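Local coordinates for putative short-chain dehydrogenase/reductase (Burkholderia xenovorans, PDB 5K9Z), which probably catalyses NAD- or NADP-dependent oxidation or reduction at a CH-OH group of an unidentified substrate, at residues Q226-A229 against A230-Y234. Numbering follows the deposited sequence. Where two conformers were deposited one is given.
Sequences QEIA and AALVY
Ile228 and Leu232 meet one turn apart on helix 225-236, a local i to i+4 contact within a single helix that packs against the parallel sheet of the Rossmann fold. Four successive main-chain hydrogen bonds carry it. Ala230 N donates to Gln226 O at 2.9 Å, and Ala231 N to Glu227 O at 3.0 Å; in both the donor is tilted nearly 30° from the carbonyl plane. The next bond is straighter: Leu232 N reaches Ile228 O at 2.9 Å with an N-H...O angle of 165°. Val233 N then binds Ala229 O. Among the side chains, Ile228 CG2 lies 4.3 Å from Leu232 CD1, a loose apolar touch. Leu232 CG stands beside its own backbone N (chi1 -70°), which brings it within 3.5 Å of Ile228 O. Val233 CG2, likewise beside its N, rests 3.4 Å from Ala229 O. Ile228 and Leu232 both pack on Val189 of strand 184-191, while Ala229 and Leu232 touch Thr31 of helix 26-37. Near the helix start, Glu227 OE2 accepts a hydrogen bond from Met224 N. With the carbonyls of residues 226-229 and amides of 230-233 paired within the helix, its buried side chains can pack on sheet and helix 26-37 without bringing those polar groups along.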
ATOM      1  N   GLN C 226      -6.408 -23.084  -6.266  1.00 22.49           N
ATOM      2  CA  GLN C 226      -5.411 -23.509  -7.239  0.60 22.48           C
ATOM      3  C   GLN C 226      -4.592 -22.330  -7.765  1.00 21.42           C
ATOM      4  O   GLN C 226      -3.416 -22.490  -8.121  1.00 23.06           O
ATOM      5  CB  GLN C 226      -6.125 -24.248  -8.379  0.60 25.35           C
ATOM      6  CG  GLN C 226      -6.769 -25.591  -7.992  0.60 28.01           C
ATOM      7  CD  GLN C 226      -7.930 -25.496  -6.987  0.60 33.06           C
ATOM      8  OE1 GLN C 226      -8.773 -24.602  -7.060  0.60 24.30           O
ATOM      9  NE2 GLN C 226      -7.965 -26.436  -6.037  0.60 36.42           N
ATOM     10  N   GLU C 227      -5.190 -21.137  -7.824  1.00 24.65           N
ATOM     11  CA  GLU C 227      -4.471 -19.967  -8.328  1.00 25.99           C
ATOM     12  C   GLU C 227      -3.410 -19.495  -7.349  1.00 23.27           C
ATOM     13  O   GLU C 227      -2.344 -19.022  -7.766  1.00 19.34           O
ATOM     14  CB  GLU C 227      -5.447 -18.833  -8.641  1.00 16.64           C
ATOM     15  CG  GLU C 227      -6.388 -19.194  -9.742  1.00 20.40           C
ATOM     16  CD  GLU C 227      -7.532 -18.217  -9.850  1.00 28.60           C
ATOM     17  OE1 GLU C 227      -7.288 -17.061 -10.246  1.00 29.91           O
ATOM     18  OE2 GLU C 227      -8.665 -18.609  -9.521  1.00 24.84           O
ATOM     19  N   ILE C 228      -3.686 -19.600  -6.047  1.00 19.98           N
ATOM     20  CA  ILE C 228      -2.665 -19.280  -5.053  1.00 20.56           C
ATOM     21  C   ILE C 228      -1.551 -20.314  -5.095  1.00 22.15           C
ATOM     22  O   ILE C 228      -0.363 -19.970  -5.039  1.00 18.39           O
ATOM     23  CB  ILE C 228      -3.288 -19.182  -3.648  1.00 21.83           C
ATOM     24  CG1 ILE C 228      -4.463 -18.212  -3.670  1.00 21.81           C
ATOM     25  CG2 ILE C 228      -2.213 -18.767  -2.613  1.00 15.29           C
ATOM     26  CD1 ILE C 228      -4.111 -16.871  -4.258  1.00 16.29           C
ATOM     27  N   ALA C 229      -1.920 -21.597  -5.219  1.00 19.29           N
ATOM     28  CA  ALA C 229      -0.918 -22.627  -5.454  1.00 21.04           C
ATOM     29  C   ALA C 229      -0.021 -22.251  -6.632  1.00 20.61           C
ATOM     30  O   ALA C 229       1.205 -22.347  -6.544  1.00 23.23           O
ATOM     31  CB  ALA C 229      -1.604 -23.974  -5.689  1.00 16.54           C
ATOM     32  N   ALA C 230      -0.611 -21.765  -7.726  1.00 22.63           N
ATOM     33  CA  ALA C 230       0.203 -21.428  -8.886  1.00 15.01           C
ATOM     34  C   ALA C 230       1.098 -20.237  -8.614  1.00 16.36           C
ATOM     35  O   ALA C 230       2.214 -20.174  -9.148  1.00 16.51           O
ATOM     36  CB  ALA C 230      -0.683 -21.149 -10.102  1.00 17.68           C
ATOM     37  N   ALA C 231       0.626 -19.274  -7.816  1.00 14.21           N
ATOM     38  CA  ALA C 231       1.472 -18.142  -7.453  1.00 13.96           C
ATOM     39  C   ALA C 231       2.660 -18.600  -6.621  1.00 18.66           C
ATOM     40  O   ALA C 231       3.793 -18.145  -6.828  1.00 15.29           O
ATOM     41  CB  ALA C 231       0.660 -17.092  -6.691  1.00 12.86           C
ATOM     42  N   LEU C 232       2.415 -19.516  -5.677  1.00 14.37           N
ATOM     43  CA  LEU C 232       3.495 -20.059  -4.871  1.00 17.94           C
ATOM     44  C   LEU C 232       4.474 -20.847  -5.728  1.00 16.36           C
ATOM     45  O   LEU C 232       5.688 -20.772  -5.520  1.00 16.67           O
ATOM     46  CB  LEU C 232       2.917 -20.947  -3.764  1.00 13.67           C
ATOM     47  CG  LEU C 232       2.163 -20.189  -2.681  1.00 18.74           C
ATOM     48  CD1 LEU C 232       1.284 -21.144  -1.910  1.00 18.80           C
ATOM     49  CD2 LEU C 232       3.148 -19.493  -1.728  1.00 17.69           C
ATOM     50  N   VAL C 233       3.968 -21.639  -6.675  1.00 18.43           N
ATOM     51  CA  VAL C 233       4.883 -22.388  -7.534  1.00 21.72           C
ATOM     52  C   VAL C 233       5.703 -21.425  -8.389  1.00 19.79           C
ATOM     53  O   VAL C 233       6.919 -21.593  -8.538  1.00 17.07           O
ATOM     54  CB  VAL C 233       4.115 -23.426  -8.378  1.00 22.87           C
ATOM     55  CG1 VAL C 233       4.999 -23.982  -9.490  1.00 18.61           C
ATOM     56  CG2 VAL C 233       3.642 -24.580  -7.475  1.00 19.25           C
ATOM     57  N   TYR C 234       5.066 -20.375  -8.924  1.00 18.45           N
ATOM     58  CA  TYR C 234       5.840 -19.341  -9.616  1.00 21.33           C
ATOM     59  C   TYR C 234       6.974 -18.818  -8.728  1.00 21.18           C
ATOM     60  O   TYR C 234       8.140 -18.776  -9.146  1.00 14.80           O
ATOM     61  CB  TYR C 234       4.951 -18.182 -10.064  1.00 13.50           C
ATOM     62  CG  TYR C 234       5.778 -16.994 -10.517  1.00 14.54           C
ATOM     63  CD1 TYR C 234       6.521 -17.042 -11.696  1.00 15.70           C
ATOM     64  CD2 TYR C 234       5.853 -15.844  -9.740  1.00 16.64           C
ATOM     65  CE1 TYR C 234       7.304 -15.958 -12.101  1.00 16.55           C
ATOM     66  CE2 TYR C 234       6.634 -14.766 -10.124  1.00 16.01           C
ATOM     67  CZ  TYR C 234       7.346 -14.823 -11.304  1.00 16.85           C
ATOM     68  OH  TYR C 234       8.118 -13.741 -11.668  1.00 17.94           O
TER